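PDB 5NTH: putative aminopeptidase from Leishmania major, which probably acts as a manganese-dependent leucyl aminopeptidase of the M17 family, releasing amino acids from the N-terminal ends of peptides. Local coordinates for residues 29-34 with 175-180; 139-144 with 181-186; 326-331 with 352-357; 407-412 with 501-506; 475-480 with 493-498. All blocks are in the same frame, centred on the assembly; numbering follows the deposited sequence.

Contact 1 of 5, residues 29-34 with 175-180; sequences KSNVTF and MKQAMS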
# COMPACT_ATOMS: atom_id res chain seq x y z
N LYS A 29 -5.42 -25.58 38.52
CA LYS A 29 -5.44 -26.99 38.18
C LYS A 29 -6.18 -27.21 36.89
O LYS A 29 -7.18 -26.55 36.61
CB LYS A 29 -6.12 -27.81 39.27
CG LYS A 29 -5.30 -27.80 40.55
CD LYS A 29 -5.88 -28.70 41.65
CE LYS A 29 -5.06 -28.61 42.95
NZ LYS A 29 -5.02 -27.23 43.56
N SER A 30 -5.73 -28.18 36.10
CA SER A 30 -6.47 -28.51 34.90
C SER A 30 -7.86 -28.99 35.30
O SER A 30 -8.17 -29.15 36.49
CB SER A 30 -5.74 -29.55 34.03
OG SER A 30 -6.30 -30.84 34.10
N ASN A 31 -8.69 -29.22 34.30
CA ASN A 31 -9.99 -29.79 34.55
C ASN A 31 -10.10 -31.08 33.80
O ASN A 31 -11.16 -31.41 33.27
CB ASN A 31 -11.11 -28.82 34.14
CG ASN A 31 -11.18 -28.57 32.62
OD1 ASN A 31 -10.24 -28.89 31.83
ND2 ASN A 31 -12.31 -27.99 32.21
N VAL A 32 -8.97 -31.77 33.74
CA VAL A 32 -8.88 -33.07 33.12
C VAL A 32 -8.55 -34.11 34.18
O VAL A 32 -7.69 -33.92 35.06
CB VAL A 32 -7.83 -33.07 32.02
CG1 VAL A 32 -7.78 -34.42 31.34
CG2 VAL A 32 -8.19 -32.00 31.00
N THR A 33 -9.25 -35.23 34.09
CA THR A 33 -8.99 -36.38 34.93
C THR A 33 -8.83 -37.58 34.04
O THR A 33 -9.23 -37.59 32.86
CB THR A 33 -10.14 -36.60 35.94
OG1 THR A 33 -11.39 -36.88 35.27
CG2 THR A 33 -10.27 -35.39 36.85
N PHE A 34 -8.25 -38.62 34.61
CA PHE A 34 -8.16 -39.87 33.90
C PHE A 34 -8.79 -40.96 34.76
O PHE A 34 -8.72 -40.91 35.99
CB PHE A 34 -6.69 -40.19 33.59
CG PHE A 34 -6.00 -39.12 32.78
CD1 PHE A 34 -5.55 -37.95 33.38
CD2 PHE A 34 -5.80 -39.29 31.41
CE1 PHE A 34 -4.92 -36.98 32.64
CE2 PHE A 34 -5.19 -38.31 30.65
CZ PHE A 34 -4.75 -37.15 31.26
N MET A 175 -11.84 -16.28 35.30
CA MET A 175 -11.53 -17.69 35.40
C MET A 175 -12.80 -18.50 35.35
O MET A 175 -13.61 -18.40 36.24
CB MET A 175 -10.87 -17.97 36.73
CG MET A 175 -10.65 -19.43 37.03
SD MET A 175 -9.42 -20.11 35.91
CE MET A 175 -8.86 -21.52 36.89
N LYS A 176 -12.93 -19.34 34.33
CA LYS A 176 -14.06 -20.22 34.18
C LYS A 176 -13.59 -21.65 33.92
O LYS A 176 -12.81 -21.89 33.04
CB LYS A 176 -14.91 -19.75 33.02
CG LYS A 176 -16.25 -20.43 32.87
CD LYS A 176 -16.95 -19.85 31.65
CE LYS A 176 -17.89 -20.81 30.96
NZ LYS A 176 -19.30 -20.58 31.37
N GLN A 177 -14.09 -22.57 34.73
CA GLN A 177 -13.81 -24.00 34.64
C GLN A 177 -15.09 -24.72 35.07
O GLN A 177 -15.21 -25.28 36.17
CB GLN A 177 -12.61 -24.40 35.51
CG GLN A 177 -11.29 -24.03 34.86
CD GLN A 177 -10.13 -24.85 35.38
OE1 GLN A 177 -9.97 -25.03 36.59
NE2 GLN A 177 -9.29 -25.35 34.45
N ALA A 178 -16.06 -24.61 34.18
CA ALA A 178 -17.46 -24.89 34.46
C ALA A 178 -17.71 -26.35 34.30
O ALA A 178 -18.53 -26.93 35.00
CB ALA A 178 -18.35 -24.11 33.50
N MET A 179 -17.00 -26.95 33.37
CA MET A 179 -17.20 -28.32 33.00
C MET A 179 -15.95 -29.11 33.33
O MET A 179 -15.07 -28.64 34.03
CB MET A 179 -17.51 -28.36 31.51
CG MET A 179 -16.30 -28.04 30.65
SD MET A 179 -16.43 -28.79 29.05
CE MET A 179 -15.90 -30.47 29.32
N SER A 180 -15.87 -30.33 32.82
CA SER A 180 -14.80 -31.21 33.19
C SER A 180 -14.65 -32.35 32.23
O SER A 180 -15.65 -32.91 31.81
CB SER A 180 -15.09 -31.78 34.57
OG SER A 180 -13.89 -32.30 35.05
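The backbones of Asn31 and Ser180 draw together to 5.2 Å between their CA atoms, at the point where two loop ends run into neighbouring strands of one sheet. Two weak hydrogen bonds span this approach. In one, the side-chain amide of Asn31 donates to the Met179 carbonyl, a bond of 3.4 Å from Asn31 ND2 to Met179 O, bent to 144° at the hydrogen. In the other the roles reverse: Ser180 OG donates to the backbone carbonyl of Asn31, again over 3.4 Å between Ser180 OG and Asn31 O. Asn31 thus gives with its side chain and accepts with its main chain. The torsion about its CA and CB (chi1 67°) sets the amide between its own backbone N and carbonyl carbon, turned to the 175-180 segment. The other end of that amide, OD1, is taken up by Gln214 of helix 203-221, a second tie that would limit its rotation. Gln177 comes in at a slant to it, the two amide planes 10° apart, and Gln177 CD lies 3.6 Å from Lys29 O. Within the 29-34 segment, Val32 N donates to Ser30 OG over 2.9 Å, an ST turn just ahead of the strand. Strand 32-34 lies at an edge of the six-stranded sheet of the N-terminal domain, counted within this chain, and pairs with strand 181-185 through Leu181 and Val183; helix 203-221 packs alongside, receiving Ser30 on Cys210 and Met175 on Arg218.

Contact 2 of 5, residues 139-144 with 181-186; sequences VYVCAP and LNVVMS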
# COMPACT_ATOMS: atom_id res chain seq x y z
N VAL A 139 -14.23 -38.86 27.65
CA VAL A 139 -13.47 -38.91 26.42
C VAL A 139 -12.83 -40.29 26.30
O VAL A 139 -11.90 -40.62 27.05
CB VAL A 139 -12.39 -37.84 26.38
CG1 VAL A 139 -11.62 -37.91 25.08
CG2 VAL A 139 -13.02 -36.48 26.53
N TYR A 140 -13.36 -41.08 25.37
CA TYR A 140 -12.93 -42.43 25.20
C TYR A 140 -12.02 -42.40 24.03
O TYR A 140 -12.47 -42.16 22.92
CB TYR A 140 -14.10 -43.40 24.98
CG TYR A 140 -14.69 -43.96 26.27
CD1 TYR A 140 -15.56 -43.18 27.06
CD2 TYR A 140 -14.39 -45.27 26.71
CE1 TYR A 140 -16.13 -43.69 28.23
CE2 TYR A 140 -14.95 -45.78 27.89
CZ TYR A 140 -15.82 -44.99 28.65
OH TYR A 140 -16.39 -45.44 29.83
N VAL A 141 -10.74 -42.66 24.28
CA VAL A 141 -9.72 -42.64 23.24
C VAL A 141 -9.12 -44.01 22.97
O VAL A 141 -8.59 -44.64 23.85
CB VAL A 141 -8.55 -41.75 23.63
CG1 VAL A 141 -7.66 -41.52 22.42
CG2 VAL A 141 -9.06 -40.44 24.20
N CYS A 142 -9.20 -44.41 21.71
CA CYS A 142 -8.58 -45.64 21.23
C CYS A 142 -7.18 -45.36 20.65
O CYS A 142 -7.01 -45.19 19.43
CB CYS A 142 -9.48 -46.30 20.21
SG CYS A 142 -11.00 -46.80 21.03
N ALA A 143 -6.21 -45.33 21.55
CA ALA A 143 -4.83 -45.06 21.19
C ALA A 143 -3.90 -46.01 21.91
O ALA A 143 -4.07 -46.23 23.12
CB ALA A 143 -4.45 -43.62 21.51
N PRO A 144 -2.89 -46.52 21.18
CA PRO A 144 -1.98 -47.53 21.72
C PRO A 144 -1.04 -46.97 22.78
O PRO A 144 -0.84 -45.76 22.90
CB PRO A 144 -1.21 -48.00 20.49
CG PRO A 144 -1.23 -46.84 19.56
CD PRO A 144 -2.35 -45.92 19.94
N LEU A 181 -13.41 -32.72 31.92
CA LEU A 181 -13.15 -33.82 30.97
C LEU A 181 -12.55 -35.00 31.68
O LEU A 181 -11.61 -34.84 32.43
CB LEU A 181 -12.21 -33.40 29.85
CG LEU A 181 -12.71 -32.30 28.94
CD1 LEU A 181 -12.40 -30.95 29.57
CD2 LEU A 181 -12.05 -32.40 27.58
N ASN A 182 -13.11 -36.18 31.43
CA ASN A 182 -12.68 -37.43 32.06
C ASN A 182 -12.12 -38.37 30.97
O ASN A 182 -12.88 -38.89 30.13
CB ASN A 182 -13.86 -38.05 32.79
CG ASN A 182 -13.51 -39.38 33.47
OD1 ASN A 182 -14.03 -40.44 33.08
ND2 ASN A 182 -12.60 -39.33 34.46
N VAL A 183 -10.80 -38.55 30.95
CA VAL A 183 -10.18 -39.32 29.87
C VAL A 183 -10.11 -40.78 30.25
O VAL A 183 -9.64 -41.16 31.34
CB VAL A 183 -8.76 -38.82 29.49
CG1 VAL A 183 -8.30 -39.47 28.19
CG2 VAL A 183 -8.74 -37.31 29.27
N VAL A 184 -10.56 -41.59 29.30
CA VAL A 184 -10.55 -43.03 29.41
C VAL A 184 -9.82 -43.56 28.21
O VAL A 184 -10.38 -43.67 27.12
CB VAL A 184 -11.99 -43.61 29.43
CG1 VAL A 184 -11.96 -45.12 29.60
CG2 VAL A 184 -12.80 -43.00 30.55
N MET A 185 -8.55 -43.88 28.38
CA MET A 185 -7.82 -44.46 27.27
C MET A 185 -7.98 -45.99 27.22
O MET A 185 -8.07 -46.66 28.26
CB MET A 185 -6.36 -44.11 27.40
CG MET A 185 -6.08 -42.63 27.21
SD MET A 185 -4.34 -42.25 27.50
CE MET A 185 -4.34 -42.27 29.31
N SER A 186 -7.97 -46.55 26.01
CA SER A 186 -8.00 -48.01 25.86
C SER A 186 -6.73 -48.69 26.48
O SER A 186 -6.85 -49.70 27.17
CB SER A 186 -8.28 -48.44 24.40
OG SER A 186 -7.34 -47.90 23.50
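Val139, Tyr140 and Val141 pair in parallel with Val183, Val184 and Met185, the strand axes 4.8 Å apart and turned by 26°. Four backbone hydrogen bonds knit them, among them Val184 N to Val139 O at 2.8 Å, nearly straight at 169°, and Val141 N to Val184 O at 3.0 Å, whose donor is tilted from the carbonyl plane. Packing is tightest where Val184 sits under the Tyr140 ring. Val184 CB lies 3.9 Å from the centroid of the Tyr140 ring, almost on the ring normal, a CH-pi contact in which the two methyls spread beneath the ring: Val184 CG1 comes to 3.5 Å from Tyr140 CE2, while CG2 lies under the CE1 and CZ side. Phe66 meets the same ring edge-to-face. On the other face, which carries Val139, Val141, Val183 and Met185, the two segments touch each other more lightly, Val141 CG2 4.2 Å from Val183 CG1, with helices supplying the cover. The pairing ends on the solvent side at Ser186, an exposed residue whose backbone N still reaches Val141 O at 2.9 Å, while its OG lies beside the Cys142 backbone. Strands 137-142 and 181-185 are the two strands of a beta-alpha-beta unit in the macro-like N-terminal domain: its helix 148-156 covers Val183 and Met185 through Val151, helix 117-127 reaches Val141 through Met120, and strands 46-51 and 32-34 continue the sheet beyond.

Contact 3 of 5, residues 326-331 with 352-357; sequences AGVFCA and ISVTLC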
# COMPACT_ATOMS: atom_id res chain seq x y z
N ALA A 326 5.91 -18.76 28.15
CA ALA A 326 5.01 -19.56 28.95
C ALA A 326 5.18 -21.06 28.71
O ALA A 326 5.12 -21.82 29.67
CB ALA A 326 3.56 -19.14 28.76
N GLY A 327 5.37 -21.47 27.45
CA GLY A 327 5.70 -22.85 27.11
C GLY A 327 6.82 -23.41 28.00
O GLY A 327 6.59 -24.38 28.73
N VAL A 328 8.00 -22.78 27.97
CA VAL A 328 9.12 -23.21 28.81
C VAL A 328 8.89 -23.00 30.32
O VAL A 328 9.38 -23.77 31.10
CB VAL A 328 10.48 -22.58 28.42
CG1 VAL A 328 10.82 -22.84 26.96
CG2 VAL A 328 10.52 -21.10 28.74
N PHE A 329 8.21 -21.94 30.73
CA PHE A 329 7.92 -21.74 32.15
C PHE A 329 7.07 -22.88 32.69
O PHE A 329 7.39 -23.46 33.72
CB PHE A 329 7.14 -20.46 32.36
CG PHE A 329 6.69 -20.22 33.79
CD1 PHE A 329 7.60 -20.12 34.83
CD2 PHE A 329 5.33 -20.00 34.08
CE1 PHE A 329 7.16 -19.84 36.12
CE2 PHE A 329 4.88 -19.73 35.38
CZ PHE A 329 5.81 -19.65 36.40
N CYS A 330 5.98 -23.19 32.00
CA CYS A 330 5.08 -24.23 32.44
C CYS A 330 5.67 -25.63 32.24
O CYS A 330 5.34 -26.53 32.99
CB CYS A 330 3.72 -24.15 31.73
SG CYS A 330 2.79 -22.66 32.03
N ALA A 331 6.51 -25.84 31.23
CA ALA A 331 7.32 -27.06 31.15
C ALA A 331 8.23 -27.22 32.36
O ALA A 331 8.26 -28.30 32.98
CB ALA A 331 8.14 -27.11 29.89
N ILE A 352 18.14 -27.91 36.21
CA ILE A 352 17.27 -27.28 35.22
C ILE A 352 17.01 -25.83 35.58
O ILE A 352 16.81 -25.48 36.74
CB ILE A 352 15.97 -28.06 34.99
CG1 ILE A 352 15.22 -27.48 33.77
CG2 ILE A 352 15.10 -28.07 36.23
CD1 ILE A 352 14.21 -28.44 33.17
N SER A 353 16.99 -25.00 34.55
CA SER A 353 16.96 -23.55 34.68
C SER A 353 15.92 -23.07 33.70
O SER A 353 15.81 -23.61 32.60
CB SER A 353 18.35 -23.06 34.31
OG SER A 353 18.40 -21.71 33.99
N VAL A 354 15.12 -22.10 34.07
CA VAL A 354 14.25 -21.46 33.06
C VAL A 354 14.38 -19.96 33.20
O VAL A 354 14.26 -19.45 34.31
CB VAL A 354 12.76 -21.90 33.10
CG1 VAL A 354 12.12 -21.71 34.48
CG2 VAL A 354 11.97 -21.18 32.02
N THR A 355 14.64 -19.29 32.08
CA THR A 355 14.84 -17.85 32.06
C THR A 355 13.72 -17.17 31.25
O THR A 355 13.54 -17.42 30.06
CB THR A 355 16.23 -17.49 31.53
OG1 THR A 355 17.22 -17.99 32.44
CG2 THR A 355 16.41 -15.98 31.42
N LEU A 356 12.99 -16.30 31.91
CA LEU A 356 11.94 -15.55 31.26
C LEU A 356 12.43 -14.18 30.88
O LEU A 356 12.81 -13.39 31.75
CB LEU A 356 10.75 -15.41 32.18
CG LEU A 356 10.32 -16.78 32.68
CD1 LEU A 356 9.21 -16.61 33.71
CD2 LEU A 356 9.87 -17.63 31.50
N CYS A 357 12.41 -13.90 29.58
CA CYS A 357 12.83 -12.59 29.10
C CYS A 357 11.65 -11.66 29.00
O CYS A 357 11.03 -11.60 27.95
CB CYS A 357 13.50 -12.72 27.75
SG CYS A 357 14.84 -13.91 27.75
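With chi1 at -56°, Val328 directs its CG2 methyl into the position between its backbone N and carbonyl carbon, while Val354 (chi1 55°) swings its own CG2 anti to the backbone N; the two methyls then meet at 3.6 Å, Val328 CG2 to Val354 CG2. Val354 CG2 also lies 3.8 Å from Val328 O, against the helix backbone. Next to this pair, the forked end of Leu356 engages Phe329 with both branches: Leu356 CD2 rests 4.0 Å from Phe329 CB, and Leu356 CD1 meets Phe329 CD1 obliquely to the ring. The contact is wholly apolar and buried, with no hydrogen bond across it. The axes of the 326-331 and 352-357 segments pass 8.4 Å apart at 148°, nearly antiparallel, as expected where a helix connects parallel neighbours: helix 323-341 stands between strands 291-300 and 349-361 in a beta-alpha-beta crossover of the catalytic domain. The strand's other face, with Thr355 and Cys357, is covered by helix 391-404, and helix 203-221 packs behind the 326-331 segment on Ala326 and Cys330. Val328 lies about 9 Å, side chain to side chain, from Lys298, a manganese ligand carried on strand 291-300.

Contact 4 of 5, residues 407-412 with 501-506; sequences DFVPDV and SERFRG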
# COMPACT_ATOMS: atom_id res chain seq x y z
N ASP A 407 25.56 -20.27 38.23
CA ASP A 407 26.64 -21.04 38.90
C ASP A 407 26.85 -22.49 38.41
O ASP A 407 27.61 -23.22 39.02
CB ASP A 407 26.56 -20.93 40.45
CG ASP A 407 25.36 -21.69 41.11
OD1 ASP A 407 24.76 -22.67 40.56
OD2 ASP A 407 25.04 -21.29 42.27
N PHE A 408 26.21 -22.88 37.30
CA PHE A 408 26.54 -24.11 36.54
C PHE A 408 26.52 -23.78 35.04
O PHE A 408 25.84 -22.85 34.63
CB PHE A 408 25.51 -25.19 36.83
CG PHE A 408 24.15 -24.94 36.18
CD1 PHE A 408 23.18 -24.18 36.80
CD2 PHE A 408 23.86 -25.48 34.92
CE1 PHE A 408 21.93 -23.96 36.19
CE2 PHE A 408 22.62 -25.26 34.31
CZ PHE A 408 21.66 -24.50 34.95
N VAL A 409 27.21 -24.55 34.22
CA VAL A 409 27.24 -24.29 32.78
C VAL A 409 26.28 -25.24 32.14
O VAL A 409 26.48 -26.42 32.28
CB VAL A 409 28.62 -24.59 32.18
CG1 VAL A 409 28.60 -24.43 30.65
CG2 VAL A 409 29.69 -23.68 32.80
N PRO A 410 25.28 -24.76 31.39
CA PRO A 410 24.41 -25.75 30.74
C PRO A 410 25.10 -26.66 29.71
O PRO A 410 26.09 -26.27 29.09
CB PRO A 410 23.35 -24.89 30.03
CG PRO A 410 23.46 -23.55 30.64
CD PRO A 410 24.88 -23.39 31.04
N ASP A 411 24.58 -27.86 29.56
CA ASP A 411 24.98 -28.74 28.47
C ASP A 411 24.03 -28.73 27.30
O ASP A 411 24.31 -29.34 26.27
CB ASP A 411 25.13 -30.17 28.97
CG ASP A 411 26.04 -30.27 30.19
OD1 ASP A 411 27.22 -29.80 30.11
OD2 ASP A 411 25.54 -30.81 31.21
N VAL A 412 22.90 -28.06 27.46
CA VAL A 412 22.00 -27.83 26.33
C VAL A 412 21.14 -26.62 26.60
O VAL A 412 20.69 -26.41 27.72
CB VAL A 412 21.20 -29.12 25.99
CG1 VAL A 412 20.67 -29.73 27.26
CG2 VAL A 412 20.07 -28.88 24.99
N SER A 501 27.37 -17.22 25.70
CA SER A 501 28.67 -17.23 26.31
C SER A 501 29.59 -18.29 25.69
O SER A 501 29.18 -19.40 25.36
CB SER A 501 28.55 -17.49 27.80
OG SER A 501 29.80 -17.92 28.29
N GLU A 502 30.85 -17.91 25.53
CA GLU A 502 31.86 -18.77 24.91
C GLU A 502 32.17 -19.98 25.77
O GLU A 502 32.63 -20.96 25.26
CB GLU A 502 33.12 -17.98 24.55
CG GLU A 502 32.89 -17.01 23.38
CD GLU A 502 34.18 -16.38 22.81
OE1 GLU A 502 35.24 -17.07 22.75
OE2 GLU A 502 34.11 -15.18 22.39
N ARG A 503 31.86 -19.94 27.06
CA ARG A 503 32.03 -21.10 27.93
C ARG A 503 31.04 -22.24 27.66
O ARG A 503 31.26 -23.37 28.07
CB ARG A 503 31.98 -20.69 29.41
CG ARG A 503 30.62 -20.63 30.06
CD ARG A 503 30.77 -20.33 31.53
NE ARG A 503 29.48 -20.15 32.21
CZ ARG A 503 29.33 -19.87 33.51
NH1 ARG A 503 30.37 -19.76 34.32
NH2 ARG A 503 28.10 -19.69 34.03
N PHE A 504 29.93 -21.94 27.00
CA PHE A 504 28.92 -22.93 26.70
C PHE A 504 29.28 -23.62 25.41
O PHE A 504 29.48 -22.97 24.41
CB PHE A 504 27.55 -22.27 26.58
CG PHE A 504 26.52 -23.13 25.96
CD1 PHE A 504 25.96 -24.16 26.68
CD2 PHE A 504 26.11 -22.92 24.65
CE1 PHE A 504 25.01 -24.99 26.11
CE2 PHE A 504 25.16 -23.72 24.07
CZ PHE A 504 24.59 -24.77 24.81
N ARG A 505 29.33 -24.94 25.42
CA ARG A 505 29.89 -25.74 24.33
C ARG A 505 28.93 -26.78 23.68
O ARG A 505 29.22 -27.29 22.59
CB ARG A 505 31.20 -26.40 24.83
N GLY A 506 27.79 -27.08 24.31
CA GLY A 506 26.81 -28.03 23.74
C GLY A 506 25.71 -27.40 22.87
O GLY A 506 25.72 -26.20 22.62
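Phe408 begins the contact with its carbonyl, which lies near the Arg503 guanidinium where the loop ahead of strand 412-417 passes the loop ahead of strand 508-512. These two strands are parallel neighbours in the central sheet of the catalytic domain, and the second loop opens with a type I turn from Ser501 to Phe504, reinforced by an ST turn in which Arg503 N donates to Ser501 OG. The Phe408 side chain packs on Asn351 and Ser353 of strand 349-361. Next, Val409 turns toward the turn: its CG2 methyl sits over one face of the Arg503 guanidinium, near the rim, 3.6 Å from NE of Arg503. The arginine reaches there with its chain extended from CG to NE. Its polar end is fixed by two carbonyls: NE donates to Thr403 O at the end of helix 391-404 and NH2 to Gln406 O just before the segment, so that the charged group is held flat across the valine. Val409 CG1 meets the other part of the turn, 4.2 Å from Phe504 CA. Pro410 then offers its carbonyl to the rim of the Phe504 ring, an approach close to the ring plane, while Pro410 CB stands 4.3 Å from Phe504 CE1. The Asp411 carboxylate is engaged by Asn292 of strand 291-300, whose backbone N donates to OD2; its carbonyl carbon lies beside the phenylalanine edge, and Asp411 O is 3.8 Å from Gly506 CA. Val412 closes the row with its backbone N, in the plane of the Phe504 ring and 4.0 Å from Phe504 CE1.

Contact 5 of 5, residues 475-480 with 493-498; sequences ADMRNI and GYFVEQ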
# COMPACT_ATOMS: atom_id res chain seq x y z
N ALA A 475 28.59 -1.42 13.94
CA ALA A 475 28.36 -2.30 15.08
C ALA A 475 28.65 -3.71 14.66
O ALA A 475 28.84 -3.99 13.47
CB ALA A 475 26.94 -2.18 15.57
N ASP A 476 28.69 -4.59 15.63
CA ASP A 476 29.03 -5.98 15.34
C ASP A 476 28.01 -6.62 14.41
O ASP A 476 28.39 -7.36 13.51
CB ASP A 476 29.23 -6.78 16.63
CG ASP A 476 30.46 -6.34 17.38
OD1 ASP A 476 31.56 -6.20 16.72
OD2 ASP A 476 30.31 -6.12 18.62
N MET A 477 26.74 -6.28 14.60
CA MET A 477 25.67 -6.79 13.76
C MET A 477 24.43 -5.89 13.82
O MET A 477 24.27 -5.08 14.72
CB MET A 477 25.28 -8.15 14.28
CG MET A 477 24.71 -8.12 15.70
SD MET A 477 24.69 -9.71 16.54
CE MET A 477 24.15 -10.73 15.17
N ARG A 478 23.54 -6.08 12.86
CA ARG A 478 22.21 -5.46 12.93
C ARG A 478 21.29 -6.41 13.62
O ARG A 478 21.74 -7.45 14.05
CB ARG A 478 21.72 -5.16 11.53
CG ARG A 478 22.72 -4.28 10.86
CD ARG A 478 22.25 -3.59 9.63
NE ARG A 478 22.84 -2.25 9.65
CZ ARG A 478 23.03 -1.49 8.58
NH1 ARG A 478 23.58 -0.30 8.73
NH2 ARG A 478 22.67 -1.91 7.37
N ASN A 479 20.01 -6.08 13.73
CA ASN A 479 19.06 -7.04 14.26
C ASN A 479 18.01 -7.53 13.26
O ASN A 479 17.05 -8.15 13.65
CB ASN A 479 18.39 -6.47 15.49
CG ASN A 479 17.29 -5.52 15.13
OD1 ASN A 479 17.31 -4.89 14.07
ND2 ASN A 479 16.28 -5.42 16.00
N ILE A 480 18.17 -7.24 11.98
CA ILE A 480 17.27 -7.73 10.90
C ILE A 480 18.20 -7.87 9.69
O ILE A 480 19.23 -7.24 9.64
CB ILE A 480 16.08 -6.77 10.60
N GLY A 493 17.08 -17.15 14.75
CA GLY A 493 17.86 -18.02 15.63
C GLY A 493 19.33 -17.66 15.71
O GLY A 493 19.91 -17.66 16.79
N TYR A 494 19.92 -17.36 14.56
CA TYR A 494 21.33 -16.96 14.45
C TYR A 494 21.66 -15.72 15.27
O TYR A 494 22.70 -15.63 15.90
CB TYR A 494 21.70 -16.72 12.98
CG TYR A 494 23.05 -16.08 12.77
CD1 TYR A 494 24.22 -16.85 12.76
CD2 TYR A 494 23.16 -14.69 12.59
CE1 TYR A 494 25.46 -16.25 12.58
CE2 TYR A 494 24.39 -14.08 12.42
CZ TYR A 494 25.53 -14.86 12.41
OH TYR A 494 26.74 -14.25 12.25
N PHE A 495 20.75 -14.77 15.26
CA PHE A 495 20.96 -13.59 16.04
C PHE A 495 21.16 -14.02 17.47
O PHE A 495 22.14 -13.68 18.06
CB PHE A 495 19.80 -12.61 15.96
CG PHE A 495 20.03 -11.38 16.76
CD1 PHE A 495 19.76 -11.34 18.12
CD2 PHE A 495 20.61 -10.26 16.16
CE1 PHE A 495 20.02 -10.20 18.88
CE2 PHE A 495 20.86 -9.12 16.91
CZ PHE A 495 20.57 -9.09 18.28
N VAL A 496 20.24 -14.81 18.00
CA VAL A 496 20.29 -15.26 19.40
C VAL A 496 21.51 -16.13 19.66
O VAL A 496 22.15 -16.05 20.70
CB VAL A 496 19.06 -16.07 19.82
CG1 VAL A 496 19.05 -16.26 21.33
CG2 VAL A 496 17.77 -15.38 19.41
N GLU A 497 21.83 -16.99 18.72
CA GLU A 497 23.00 -17.82 18.89
C GLU A 497 24.27 -17.02 19.19
O GLU A 497 25.12 -17.46 19.97
CB GLU A 497 23.22 -18.66 17.66
CG GLU A 497 24.17 -19.81 17.89
CD GLU A 497 24.36 -20.63 16.63
OE1 GLU A 497 23.97 -20.15 15.55
OE2 GLU A 497 24.91 -21.76 16.72
N GLN A 498 24.42 -15.83 18.61
CA GLN A 498 25.67 -15.11 18.78
C GLN A 498 25.90 -14.64 20.19
O GLN A 498 27.01 -14.24 20.49
CB GLN A 498 25.75 -13.91 17.86
CG GLN A 498 25.53 -14.18 16.39
CD GLN A 498 26.21 -15.45 15.92
OE1 GLN A 498 25.56 -16.49 15.75
NE2 GLN A 498 27.52 -15.40 15.74
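Met477 and Phe495 form the centre of this contact, a Met-aromatic pair in which the sulfur lies oblique to the ring. Met477 SD is 4.5 Å from the Phe495 centroid, 36° off the ring normal, and the terminal methyl goes further, Met477 CE reaching 3.7 Å from Phe495 CD2. A bend at the end of the methionine chain (chi3 -41°) turns that methyl toward helix 488-497, where Met477 CE also touches Gln498 CG at 3.9 Å and, more loosely, the Tyr494 ring. The edge of the Phe495 ring meets Arg478 O, in the ring plane and 3.4 Å from Phe495 CE2; Asn479 CB is 3.9 Å from the same carbon. No hydrogen bond crosses between the two segments, which meet through these apolar and ring contacts. Strand 477-478 is an outer strand of a small three-stranded sheet with 381-383 and 373-375, and the contact lays helix 488-497 against it; Val382 of the middle strand touches both Met477 and Phe495. Behind this first layer, the amide of Asn479 is held at both its ends by the chain just ahead of Asp388, OD1 accepting from Met385 N and ND2 donating to Asn386 O, and its side chain is about 7 Å from that of Glu390, a manganese ligand. Further out, Asp476 OD1 accepts a hydrogen bond from Ala167 N of a second subunit.

In the fold
The five contacts divide between two domains. Contacts 1 and 2, centres 16 Å apart, share the N-terminal sheet, away from the annotated sites: their segments alternate along the chain, and strands 32-34 and 181-185 are neighbours. Contacts 3, 4 and 5 follow in the catalytic domain. Contact 3 packs a helix on the eight-stranded sheet, and contact 4, 17 Å away between centres and touching it, joins two loops that lead into strands 412-417 and 508-512. Contact 5 lies within the sequence span enclosed by contact 4, 19 Å from it. Contacts 2 and 5 lie about 46 Å apart across the chain's centre; contacts 3 and 5 flank the region holding manganese and actinonin.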